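Local coordinates for conserved hypothetical secreted protein (Helicobacter pylori, PDB 4RNZ), which helps determine cell shape and probably acts on peptidoglycan as a zinc-dependent endopeptidase of the M23 family, at residues Q31-I39 and G244-V252; Y264-L274 and Q284-T292. All coordinates share one frame; numbering follows the deposited sequence.

How the contacts relate
From the N terminus, 31-39 comes first, most of helix 30-36 and the loop that follows, in the N-terminal region; it waits more than 200 residues, across the whole second domain, before 244-252 of the M23 peptidase region meets it, so contact 1 closes a very long loop between domains. Contact 2 opens only after contact 1 has closed, and 264-274 and 284-292 join across nine residues within the peptidase region. The two therefore follow in series, neither nested nor crossed. In space they touch: Glu34 OE1 probably hydrogen-bonds His266 NE2, and Lys251 N probably bonds Thr292 OG1. Contact 1 sets the N-terminal helix at the zinc site, and contact 2 joins the strand leading to His266, beside that site, to the three-stranded sheet.

Contact 1: Q31-I39 and G244-V252; sequences QDKELSAEI and GVKAGYGKV. With ZN (zinc ion), chain B.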
ATOM      1  N   GLN A  31      -2.485  14.530  15.685  1.00 37.29           N
ATOM      2  CA  GLN A  31      -2.687  14.125  14.292  1.00 40.80           C
ATOM      3  C   GLN A  31      -1.333  14.014  13.576  1.00 38.46           C
ATOM      4  O   GLN A  31      -1.075  13.027  12.906  1.00 38.16           O
ATOM      5  CB  GLN A  31      -3.590  15.114  13.549  1.00 44.63           C
ATOM      6  CG  GLN A  31      -5.017  15.205  14.094  1.00 47.79           C
ATOM      7  CD  GLN A  31      -5.186  16.232  15.216  1.00 53.66           C
ATOM      8  OE1 GLN A  31      -4.209  16.764  15.764  1.00 53.84           O
ATOM      9  NE2 GLN A  31      -6.442  16.507  15.575  1.00 54.56           N
ATOM     10  N   ASP A  32      -0.467  15.013  13.737  1.00 37.04           N
ATOM     11  CA  ASP A  32       0.882  14.932  13.160  1.00 34.46           C
ATOM     12  C   ASP A  32       1.742  13.816  13.794  1.00 35.05           C
ATOM     13  O   ASP A  32       2.529  13.168  13.105  1.00 30.50           O
ATOM     14  CB  ASP A  32       1.574  16.284  13.235  1.00 36.72           C
ATOM     15  CG  ASP A  32       1.091  17.252  12.163  1.00 38.29           C
ATOM     16  OD1 ASP A  32       0.400  16.822  11.216  1.00 37.05           O
ATOM     17  OD2 ASP A  32       1.411  18.455  12.271  1.00 38.92           O
ATOM     18  N   LYS A  33       1.593  13.568  15.094  1.00 32.81           N
ATOM     19  CA  LYS A  33       2.261  12.421  15.703  1.00 33.66           C
ATOM     20  C   LYS A  33       1.825  11.095  15.078  1.00 31.60           C
ATOM     21  O   LYS A  33       2.663  10.253  14.789  1.00 33.53           O
ATOM     22  CB  LYS A  33       2.012  12.387  17.204  1.00 34.20           C
ATOM     23  CG  LYS A  33       2.785  13.471  17.925  1.00 36.28           C
ATOM     24  CD  LYS A  33       2.559  13.413  19.426  1.00 37.72           C
ATOM     25  CE  LYS A  33       3.672  14.106  20.187  1.00 41.90           C
ATOM     26  NZ  LYS A  33       3.102  15.079  21.148  1.00 41.64           N
ATOM     27  N   GLU A  34       0.523  10.912  14.865  1.00 34.32           N
ATOM     28  CA  GLU A  34       0.037   9.692  14.210  1.00 37.51           C
ATOM     29  C   GLU A  34       0.701   9.546  12.827  1.00 33.85           C
ATOM     30  O   GLU A  34       1.167   8.479  12.442  1.00 32.92           O
ATOM     31  CB  GLU A  34      -1.484   9.715  14.038  1.00 38.79           C
ATOM     32  CG  GLU A  34      -2.286   9.389  15.289  1.00 42.54           C
ATOM     33  CD  GLU A  34      -3.736   8.974  14.982  1.00 40.82           C
ATOM     34  OE1 GLU A  34      -4.348   8.307  15.834  1.00 37.97           O
ATOM     35  OE2 GLU A  34      -4.269   9.305  13.897  1.00 38.26           O
ATOM     36  N   LEU A  35       0.762  10.651  12.108  1.00 33.10           N
ATOM     37  CA  LEU A  35       1.354  10.694  10.771  1.00 36.04           C
ATOM     38  C   LEU A  35       2.824  10.221  10.833  1.00 34.87           C
ATOM     39  O   LEU A  35       3.263   9.353  10.049  1.00 33.02           O
ATOM     40  CB  LEU A  35       1.217  12.125  10.236  1.00 38.04           C
ATOM     41  CG  LEU A  35       0.719  12.479   8.849  1.00 42.01           C
ATOM     42  CD1 LEU A  35      -0.481  11.655   8.404  1.00 43.80           C
ATOM     43  CD2 LEU A  35       0.405  13.968   8.821  1.00 40.32           C
ATOM     44  N   SER A  36       3.551  10.733  11.827  1.00 31.70           N
ATOM     45  CA  SER A  36       4.947  10.406  12.027  1.00 30.38           C
ATOM     46  C   SER A  36       5.214   8.975  12.427  1.00 29.30           C
ATOM     47  O   SER A  36       6.326   8.515  12.286  1.00 27.79           O
ATOM     48  CB  SER A  36       5.554  11.329  13.087  1.00 33.42           C
ATOM     49  OG  SER A  36       5.187  10.923  14.399  1.00 35.67           O
ATOM     50  N   ALA A  37       4.214   8.262  12.934  1.00 29.02           N
ATOM     51  CA  ALA A  37       4.400   6.869  13.334  1.00 32.36           C
ATOM     52  C   ALA A  37       4.472   5.907  12.149  1.00 33.76           C
ATOM     53  O   ALA A  37       4.741   4.731  12.345  1.00 38.25           O
ATOM     54  CB  ALA A  37       3.274   6.435  14.281  1.00 34.70           C
ATOM     55  N   GLU A  38       4.228   6.381  10.935  1.00 37.57           N
ATOM     56  CA  GLU A  38       4.195   5.472   9.776  1.00 42.68           C
ATOM     57  C   GLU A  38       5.456   5.457   8.915  1.00 40.40           C
ATOM     58  O   GLU A  38       5.400   5.121   7.731  1.00 39.26           O
ATOM     59  CB  GLU A  38       2.957   5.747   8.905  1.00 46.38           C
ATOM     60  CG  GLU A  38       1.688   5.068   9.412  1.00 51.47           C
ATOM     61  CD  GLU A  38       1.804   3.530   9.561  1.00 57.03           C
ATOM     62  OE1 GLU A  38       1.197   2.960  10.499  1.00 57.90           O
ATOM     63  OE2 GLU A  38       2.483   2.870   8.744  1.00 55.70           O
ATOM     64  N   ILE A  39       6.599   5.768   9.511  1.00 38.51           N
ATOM     65  CA  ILE A  39       7.867   5.610   8.824  1.00 36.13           C
ATOM     66  C   ILE A  39       8.151   4.114   8.810  1.00 39.58           C
ATOM     67  O   ILE A  39       8.341   3.502   9.856  1.00 39.34           O
ATOM     68  CB  ILE A  39       9.019   6.335   9.546  1.00 34.89           C
ATOM     69  CG1 ILE A  39       8.749   7.838   9.662  1.00 35.00           C
ATOM     70  CG2 ILE A  39      10.327   6.099   8.810  1.00 37.45           C
ATOM     71  CD1 ILE A  39       9.765   8.540  10.537  1.00 35.04           C
ATOM     72  N   GLY A 244       3.132  -3.860  19.996  1.00 42.31           N
ATOM     73  CA  GLY A 244       3.912  -3.180  21.017  1.00 40.52           C
ATOM     74  C   GLY A 244       3.623  -1.705  20.965  1.00 43.59           C
ATOM     75  O   GLY A 244       2.526  -1.315  20.568  1.00 40.81           O
ATOM     76  N   VAL A 245       4.600  -0.879  21.338  1.00 41.62           N
ATOM     77  CA  VAL A 245       4.379   0.553  21.418  1.00 41.22           C
ATOM     78  C   VAL A 245       5.089   1.228  20.255  1.00 42.82           C
ATOM     79  O   VAL A 245       6.233   0.887  19.961  1.00 40.60           O
ATOM     80  CB  VAL A 245       4.904   1.123  22.751  1.00 42.34           C
ATOM     81  CG1 VAL A 245       4.676   2.625  22.823  1.00 41.02           C
ATOM     82  CG2 VAL A 245       4.241   0.424  23.929  1.00 42.54           C
ATOM     83  N   LYS A 246       4.416   2.175  19.603  1.00 41.97           N
ATOM     84  CA  LYS A 246       5.043   3.039  18.596  1.00 41.38           C
ATOM     85  C   LYS A 246       4.714   4.479  18.918  1.00 43.82           C
ATOM     86  O   LYS A 246       3.535   4.842  19.059  1.00 46.59           O
ATOM     87  CB  LYS A 246       4.570   2.686  17.179  1.00 41.00           C
ATOM     88  CG  LYS A 246       5.218   1.419  16.653  1.00 43.77           C
ATOM     89  CD  LYS A 246       5.019   1.203  15.158  1.00 46.48           C
ATOM     90  CE  LYS A 246       5.877   0.032  14.691  1.00 50.62           C
ATOM     91  NZ  LYS A 246       5.578  -0.444  13.311  1.00 51.14           N
ATOM     92  N   ALA A 247       5.744   5.316  19.049  1.00 40.40           N
ATOM     93  CA  ALA A 247       5.513   6.699  19.380  1.00 40.32           C
ATOM     94  C   ALA A 247       4.489   7.243  18.404  1.00 39.85           C
ATOM     95  O   ALA A 247       4.653   7.073  17.206  1.00 41.60           O
ATOM     96  CB  ALA A 247       6.809   7.493  19.274  1.00 43.79           C
ATOM     97  N   GLY A 248       3.436   7.876  18.917  1.00 37.93           N
ATOM     98  CA  GLY A 248       2.404   8.481  18.080  1.00 39.73           C
ATOM     99  C   GLY A 248       1.186   7.566  17.951  1.00 38.26           C
ATOM    100  O   GLY A 248       0.075   8.038  17.753  1.00 40.53           O
ATOM    101  N   TYR A 249       1.399   6.264  18.085  1.00 39.94           N
ATOM    102  CA  TYR A 249       0.302   5.299  18.084  1.00 39.00           C
ATOM    103  C   TYR A 249       0.014   4.731  19.469  1.00 42.26           C
ATOM    104  O   TYR A 249      -1.040   4.118  19.676  1.00 41.16           O
ATOM    105  CB  TYR A 249       0.645   4.131  17.186  1.00 40.27           C
ATOM    106  CG  TYR A 249       0.388   4.282  15.714  1.00 39.50           C
ATOM    107  CD1 TYR A 249      -0.584   5.144  15.219  1.00 41.84           C
ATOM    108  CD2 TYR A 249       1.072   3.477  14.813  1.00 39.68           C
ATOM    109  CE1 TYR A 249      -0.833   5.237  13.864  1.00 44.61           C
ATOM    110  CE2 TYR A 249       0.837   3.560  13.462  1.00 44.26           C
ATOM    111  CZ  TYR A 249      -0.128   4.445  12.990  1.00 43.19           C
ATOM    112  OH  TYR A 249      -0.389   4.543  11.650  1.00 48.69           O
ATOM    113  N   GLY A 250       0.943   4.891  20.407  1.00 37.24           N
ATOM    114  CA  GLY A 250       0.855   4.179  21.669  1.00 36.64           C
ATOM    115  C   GLY A 250       0.950   2.684  21.444  1.00 36.91           C
ATOM    116  O   GLY A 250       1.769   2.226  20.634  1.00 38.01           O
ATOM    117  N   LYS A 251       0.110   1.910  22.137  1.00 36.64           N
ATOM    118  CA  LYS A 251       0.055   0.463  21.904  1.00 35.50           C
ATOM    119  C   LYS A 251      -0.682   0.160  20.608  1.00 32.46           C
ATOM    120  O   LYS A 251      -1.772   0.683  20.368  1.00 34.30           O
ATOM    121  CB  LYS A 251      -0.622  -0.288  23.061  1.00 39.12           C
ATOM    122  CG  LYS A 251       0.235  -0.365  24.311  1.00 41.28           C
ATOM    123  CD  LYS A 251      -0.429  -1.123  25.442  1.00 44.63           C
ATOM    124  CE  LYS A 251       0.130  -0.689  26.781  1.00 48.24           C
ATOM    125  NZ  LYS A 251      -0.526  -1.480  27.850  1.00 51.57           N
ATOM    126  N   VAL A 252      -0.099  -0.711  19.807  1.00 32.36           N
ATOM    127  CA  VAL A 252      -0.614  -0.991  18.490  1.00 33.57           C
ATOM    128  C   VAL A 252      -0.386  -2.458  18.100  1.00 32.45           C
ATOM    129  O   VAL A 252       0.602  -3.103  18.480  1.00 34.47           O
ATOM    130  CB  VAL A 252      -0.013   0.006  17.466  1.00 35.18           C
ATOM    131  CG1 VAL A 252       1.505   0.013  17.546  1.00 37.40           C
ATOM    132  CG2 VAL A 252      -0.458  -0.324  16.053  1.00 33.74           C
TER
HETATM  133 ZN    ZN B 501      -5.971   8.432  13.327  1.00 32.61          ZN
HETATM  134  O   HOH W   1      -0.762   7.180  11.029  1.00 40.16           O
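Tyr249 reaches from the loop after strand 245-246 to Ala37 and Glu38, just beyond helix residues Lys33 and Glu34. From CB the chain turns CG anti to its own carbonyl carbon (chi1 -83°), which presents one ring face to Ala37. The methyl CB of Ala37 sits over the ring centre, 3.8 Å from the centroid and 13° off the normal, a CH-pi contact; CD2 is the ring atom nearest to it. Farther out, CE2 runs beside Glu38 OE1, and at the tip OH donates a short bond of 2.5 Å to OE1. That oxygen lies in the ring plane and uses its anti lone pair, though carboxylate and ring planes are 54° apart. A water gives one hydrogen to Tyr249 OH and the other to Glu34 O, while Glu38 OE2 pairs with Arg261. Nearby, Lys33 O comes 3.7 Å from Gly248 CA. The next residue, Glu34, passes Gly248 O with its CG at 3.7 Å, and the extended chain puts OE2 on zinc at 2.0 Å; OE1 is held by His266. With His219, Asp223 and His301 completing the site, a carboxylate from the N-terminal domain takes a coordination place in the peptidase, consistent with a blocked, latent enzyme.

Contact 2: Y264-L274 and Q284-T292; sequences YAHMSAFANGL and QIIGRVGST
With chi1 at 56°, Ile286 holds CG1 between its backbone N and carbonyl carbon, and its extended chi2 carries CD1 over the face of Tyr264, 3.7 Å from the ring centroid and 11° off the normal. Met267 CE comes within 4.2 Å of the same CD1, its chain crossing that of Ile286 at about a right angle, and Leu274 CD2 packs against Ile286 CB. Beyond the ring, Tyr264 OH takes a hydrogen bond from Ala235 N. Ser268 also turns OG in between its backbone N and carbonyl carbon, which brings it to Val289 O at 2.8 Å from above the carbonyl plane. The backbones here form an antiparallel ladder: strand 285-289 is the middle of a three-stranded sheet with 231-233 on one side and 269-270 on the other. Arg288 N bonds Ala269 O, Ala271 N bonds Ile286 O, and between Met267 and Ala269 the register slips by one residue at a beta bulge, where Ser268 N bonds Arg288 O at 2.8 Å. At the far end Thr292 OG1 donates to Met267 O at 2.8 Å and also receives Lys251 N. Thr292 O meets His266 ND1 edge-on, in the ring plane, the N-H pointing almost straight at it (176°); Thr292 is poorly ordered, so the 2.5 Å between ND1 and that O is uncertain. The His266 side chain lies about 5 Å from the zinc.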
ATOM      1  N   TYR A 264      -4.141  -1.223  14.325  1.00 27.36           N
ATOM      2  CA  TYR A 264      -5.092  -0.924  15.388  1.00 27.84           C
ATOM      3  C   TYR A 264      -4.346  -0.252  16.516  1.00 29.85           C
ATOM      4  O   TYR A 264      -3.651  -0.933  17.262  1.00 29.85           O
ATOM      5  CB  TYR A 264      -5.664  -2.231  15.924  1.00 29.09           C
ATOM      6  CG  TYR A 264      -6.342  -3.072  14.887  1.00 27.44           C
ATOM      7  CD1 TYR A 264      -5.612  -3.905  14.061  1.00 26.72           C
ATOM      8  CD2 TYR A 264      -7.717  -3.040  14.743  1.00 27.92           C
ATOM      9  CE1 TYR A 264      -6.240  -4.687  13.091  1.00 27.90           C
ATOM     10  CE2 TYR A 264      -8.352  -3.815  13.791  1.00 27.82           C
ATOM     11  CZ  TYR A 264      -7.612  -4.648  12.978  1.00 26.51           C
ATOM     12  OH  TYR A 264      -8.250  -5.394  12.023  1.00 28.71           O
ATOM     13  N   ALA A 265      -4.492   1.065  16.652  1.00 29.23           N
ATOM     14  CA  ALA A 265      -3.626   1.845  17.533  1.00 31.44           C
ATOM     15  C   ALA A 265      -4.374   2.578  18.643  1.00 31.86           C
ATOM     16  O   ALA A 265      -5.585   2.806  18.568  1.00 29.64           O
ATOM     17  CB  ALA A 265      -2.807   2.848  16.717  1.00 31.50           C
ATOM     18  N   HIS A 266      -3.577   2.977  19.633  1.00 30.91           N
ATOM     19  CA  HIS A 266      -3.977   3.654  20.847  1.00 33.05           C
ATOM     20  C   HIS A 266      -4.629   2.713  21.859  1.00 33.67           C
ATOM     21  O   HIS A 266      -5.486   3.131  22.612  1.00 37.82           O
ATOM     22  CB  HIS A 266      -4.885   4.857  20.557  1.00 34.85           C
ATOM     23  CG  HIS A 266      -4.267   5.862  19.635  1.00 37.06           C
ATOM     24  ND1 HIS A 266      -3.155   6.595  19.976  1.00 38.69           N
ATOM     25  CD2 HIS A 266      -4.594   6.240  18.378  1.00 38.03           C
ATOM     26  CE1 HIS A 266      -2.825   7.384  18.971  1.00 38.75           C
ATOM     27  NE2 HIS A 266      -3.680   7.181  17.988  1.00 37.91           N
ATOM     28  N   MET A 267      -4.210   1.462  21.893  1.00 33.41           N
ATOM     29  CA  MET A 267      -4.848   0.494  22.755  1.00 36.03           C
ATOM     30  C   MET A 267      -4.441   0.731  24.215  1.00 38.60           C
ATOM     31  O   MET A 267      -3.344   1.216  24.481  1.00 36.88           O
ATOM     32  CB  MET A 267      -4.462  -0.919  22.348  1.00 33.72           C
ATOM     33  CG  MET A 267      -4.914  -1.325  20.969  1.00 35.74           C
ATOM     34  SD  MET A 267      -4.845  -3.107  20.849  1.00 40.53           S
ATOM     35  CE  MET A 267      -5.149  -3.216  19.098  1.00 40.39           C
ATOM     36  N   SER A 268      -5.333   0.395  25.151  1.00 37.22           N
ATOM     37  CA  SER A 268      -4.988   0.403  26.577  1.00 37.82           C
ATOM     38  C   SER A 268      -4.385  -0.939  26.944  1.00 37.29           C
ATOM     39  O   SER A 268      -3.620  -1.025  27.897  1.00 37.73           O
ATOM     40  CB  SER A 268      -6.191   0.740  27.467  1.00 37.95           C
ATOM     41  OG  SER A 268      -7.293  -0.108  27.197  1.00 34.51           O
ATOM     42  N   ALA A 269      -4.662  -1.975  26.159  1.00 37.60           N
ATOM     43  CA  ALA A 269      -4.168  -3.322  26.466  1.00 36.21           C
ATOM     44  C   ALA A 269      -4.337  -4.252  25.279  1.00 37.27           C
ATOM     45  O   ALA A 269      -5.261  -4.076  24.470  1.00 36.45           O
ATOM     46  CB  ALA A 269      -4.927  -3.891  27.671  1.00 40.78           C
ATOM     47  N   PHE A 270      -3.468  -5.252  25.192  1.00 34.56           N
ATOM     48  CA  PHE A 270      -3.569  -6.310  24.194  1.00 37.82           C
ATOM     49  C   PHE A 270      -4.307  -7.484  24.814  1.00 39.84           C
ATOM     50  O   PHE A 270      -4.276  -7.651  26.028  1.00 41.08           O
ATOM     51  CB  PHE A 270      -2.177  -6.778  23.764  1.00 38.64           C
ATOM     52  CG  PHE A 270      -1.273  -5.660  23.318  1.00 38.79           C
ATOM     53  CD1 PHE A 270      -1.589  -4.905  22.192  1.00 39.67           C
ATOM     54  CD2 PHE A 270      -0.094  -5.374  24.013  1.00 41.92           C
ATOM     55  CE1 PHE A 270      -0.764  -3.869  21.777  1.00 40.25           C
ATOM     56  CE2 PHE A 270       0.739  -4.343  23.605  1.00 42.05           C
ATOM     57  CZ  PHE A 270       0.407  -3.594  22.481  1.00 42.87           C
ATOM     58  N   ALA A 271      -4.945  -8.307  23.992  1.00 37.67           N
ATOM     59  CA  ALA A 271      -5.604  -9.515  24.488  1.00 39.25           C
ATOM     60  C   ALA A 271      -4.554 -10.482  25.038  1.00 41.55           C
ATOM     61  O   ALA A 271      -3.530 -10.692  24.408  1.00 39.74           O
ATOM     62  CB  ALA A 271      -6.375 -10.204  23.369  1.00 34.59           C
ATOM     63  N   ASN A 272      -4.845 -11.096  26.178  1.00 43.42           N
ATOM     64  CA  ASN A 272      -4.007 -12.159  26.720  1.00 46.50           C
ATOM     65  C   ASN A 272      -3.569 -13.218  25.705  1.00 46.03           C
ATOM     66  O   ASN A 272      -4.389 -13.812  25.006  1.00 42.83           O
ATOM     67  CB  ASN A 272      -4.722 -12.862  27.878  1.00 52.75           C
ATOM     68  CG  ASN A 272      -3.769 -13.723  28.702  1.00 58.23           C
ATOM     69  OD1 ASN A 272      -3.455 -14.859  28.337  1.00 62.31           O
ATOM     70  ND2 ASN A 272      -3.289 -13.171  29.804  1.00 62.43           N
ATOM     71  N   GLY A 273      -2.267 -13.457  25.616  1.00 43.61           N
ATOM     72  CA  GLY A 273      -1.768 -14.521  24.766  1.00 45.90           C
ATOM     73  C   GLY A 273      -1.592 -14.143  23.311  1.00 47.62           C
ATOM     74  O   GLY A 273      -1.049 -14.930  22.529  1.00 47.23           O
ATOM     75  N   LEU A 274      -2.027 -12.948  22.927  1.00 45.09           N
ATOM     76  CA  LEU A 274      -1.756 -12.482  21.579  1.00 45.08           C
ATOM     77  C   LEU A 274      -0.254 -12.182  21.467  1.00 44.67           C
ATOM     78  O   LEU A 274       0.295 -11.541  22.343  1.00 40.54           O
ATOM     79  CB  LEU A 274      -2.555 -11.207  21.305  1.00 44.46           C
ATOM     80  CG  LEU A 274      -2.537 -10.732  19.857  1.00 44.07           C
ATOM     81  CD1 LEU A 274      -3.316 -11.702  18.979  1.00 43.94           C
ATOM     82  CD2 LEU A 274      -3.101  -9.319  19.764  1.00 44.87           C
ATOM     83  N   GLN A 284     -12.084 -11.812  16.262  1.00 30.33           N
ATOM     84  CA  GLN A 284     -11.382 -12.169  17.483  1.00 29.53           C
ATOM     85  C   GLN A 284     -10.985 -10.915  18.235  1.00 29.52           C
ATOM     86  O   GLN A 284     -10.525  -9.957  17.620  1.00 28.79           O
ATOM     87  CB  GLN A 284     -10.141 -12.946  17.098  1.00 31.42           C
ATOM     88  CG  GLN A 284      -9.266 -13.427  18.244  1.00 30.01           C
ATOM     89  CD  GLN A 284      -8.163 -14.305  17.718  1.00 30.53           C
ATOM     90  OE1 GLN A 284      -8.303 -14.937  16.687  1.00 34.34           O
ATOM     91  NE2 GLN A 284      -7.084 -14.372  18.430  1.00 34.30           N
ATOM     92  N   ILE A 285     -11.124 -10.926  19.560  1.00 27.25           N
ATOM     93  CA  ILE A 285     -10.728  -9.782  20.400  1.00 30.87           C
ATOM     94  C   ILE A 285      -9.197  -9.669  20.373  1.00 31.91           C
ATOM     95  O   ILE A 285      -8.521 -10.639  20.620  1.00 28.26           O
ATOM     96  CB  ILE A 285     -11.203  -9.949  21.872  1.00 32.16           C
ATOM     97  CG1 ILE A 285     -12.741  -9.937  21.951  1.00 31.57           C
ATOM     98  CG2 ILE A 285     -10.685  -8.809  22.746  1.00 33.45           C
ATOM     99  CD1 ILE A 285     -13.327 -10.520  23.218  1.00 32.26           C
ATOM    100  N   ILE A 286      -8.670  -8.489  20.064  1.00 31.81           N
ATOM    101  CA  ILE A 286      -7.227  -8.272  20.052  1.00 31.24           C
ATOM    102  C   ILE A 286      -6.760  -7.248  21.086  1.00 33.17           C
ATOM    103  O   ILE A 286      -5.554  -7.065  21.271  1.00 33.77           O
ATOM    104  CB  ILE A 286      -6.725  -7.898  18.634  1.00 28.84           C
ATOM    105  CG1 ILE A 286      -7.446  -6.664  18.079  1.00 28.72           C
ATOM    106  CG2 ILE A 286      -6.952  -9.057  17.688  1.00 27.48           C
ATOM    107  CD1 ILE A 286      -6.853  -6.195  16.754  1.00 28.21           C
ATOM    108  N   GLY A 287      -7.694  -6.638  21.810  1.00 30.71           N
ATOM    109  CA  GLY A 287      -7.340  -5.663  22.820  1.00 32.40           C
ATOM    110  C   GLY A 287      -8.486  -4.745  23.210  1.00 32.25           C
ATOM    111  O   GLY A 287      -9.661  -5.069  23.016  1.00 32.81           O
ATOM    112  N   ARG A 288      -8.126  -3.582  23.728  1.00 28.68           N
ATOM    113  CA  ARG A 288      -9.064  -2.650  24.271  1.00 29.41           C
ATOM    114  C   ARG A 288      -8.626  -1.261  23.926  1.00 31.56           C
ATOM    115  O   ARG A 288      -7.416  -0.967  23.913  1.00 32.38           O
ATOM    116  CB  ARG A 288      -9.106  -2.777  25.799  1.00 30.61           C
ATOM    117  CG  ARG A 288      -9.734  -4.045  26.343  1.00 31.53           C
ATOM    118  CD  ARG A 288      -9.657  -4.008  27.877  1.00 33.91           C
ATOM    119  NE  ARG A 288     -10.335  -5.133  28.505  1.00 34.92           N
ATOM    120  CZ  ARG A 288     -11.628  -5.153  28.838  1.00 33.54           C
ATOM    121  NH1 ARG A 288     -12.417  -4.113  28.603  1.00 35.10           N
ATOM    122  NH2 ARG A 288     -12.134  -6.217  29.410  1.00 37.17           N
ATOM    123  N   VAL A 289      -9.600  -0.387  23.712  1.00 31.94           N
ATOM    124  CA  VAL A 289      -9.344   1.007  23.385  1.00 33.18           C
ATOM    125  C   VAL A 289      -8.630   1.732  24.526  1.00 37.15           C
ATOM    126  O   VAL A 289      -8.949   1.540  25.709  1.00 39.61           O
ATOM    127  CB  VAL A 289     -10.668   1.754  23.107  1.00 34.61           C
ATOM    128  CG1 VAL A 289     -10.467   3.255  23.001  1.00 34.76           C
ATOM    129  CG2 VAL A 289     -11.322   1.232  21.841  1.00 32.99           C
ATOM    130  N   GLY A 290      -7.677   2.587  24.173  1.00 39.44           N
ATOM    131  CA  GLY A 290      -7.052   3.490  25.148  1.00 40.77           C
ATOM    132  C   GLY A 290      -6.978   4.886  24.590  1.00 46.46           C
ATOM    133  O   GLY A 290      -7.695   5.233  23.642  1.00 47.28           O
ATOM    134  N   SER A 291      -6.120   5.705  25.191  1.00 54.07           N
ATOM    135  CA  SER A 291      -5.628   6.914  24.522  1.00 60.67           C
ATOM    136  C   SER A 291      -4.085   6.993  24.527  1.00 64.18           C
ATOM    137  O   SER A 291      -3.527   8.094  24.499  1.00 66.35           O
ATOM    138  CB  SER A 291      -6.223   8.153  25.171  1.00 60.40           C
ATOM    139  OG  SER A 291      -5.612   8.361  26.416  1.00 59.93           O
ATOM    140  N   THR A 292      -3.402   5.836  24.522  1.00 68.12           N
ATOM    141  CA  THR A 292      -1.919   5.792  24.517  1.00 66.80           C
ATOM    142  C   THR A 292      -1.381   6.478  23.266  1.00 66.14           C
ATOM    143  O   THR A 292      -2.039   6.474  22.229  1.00 57.82           O
ATOM    144  CB  THR A 292      -1.311   4.344  24.618  1.00 65.53           C
ATOM    145  OG1 THR A 292      -1.911   3.455  23.657  1.00 51.83           O
ATOM    146  CG2 THR A 292      -1.453   3.756  26.040  1.00 63.48           C
TER
HETATM  147  O   HOH W   2      -7.544   2.470  20.985  1.00 35.92           O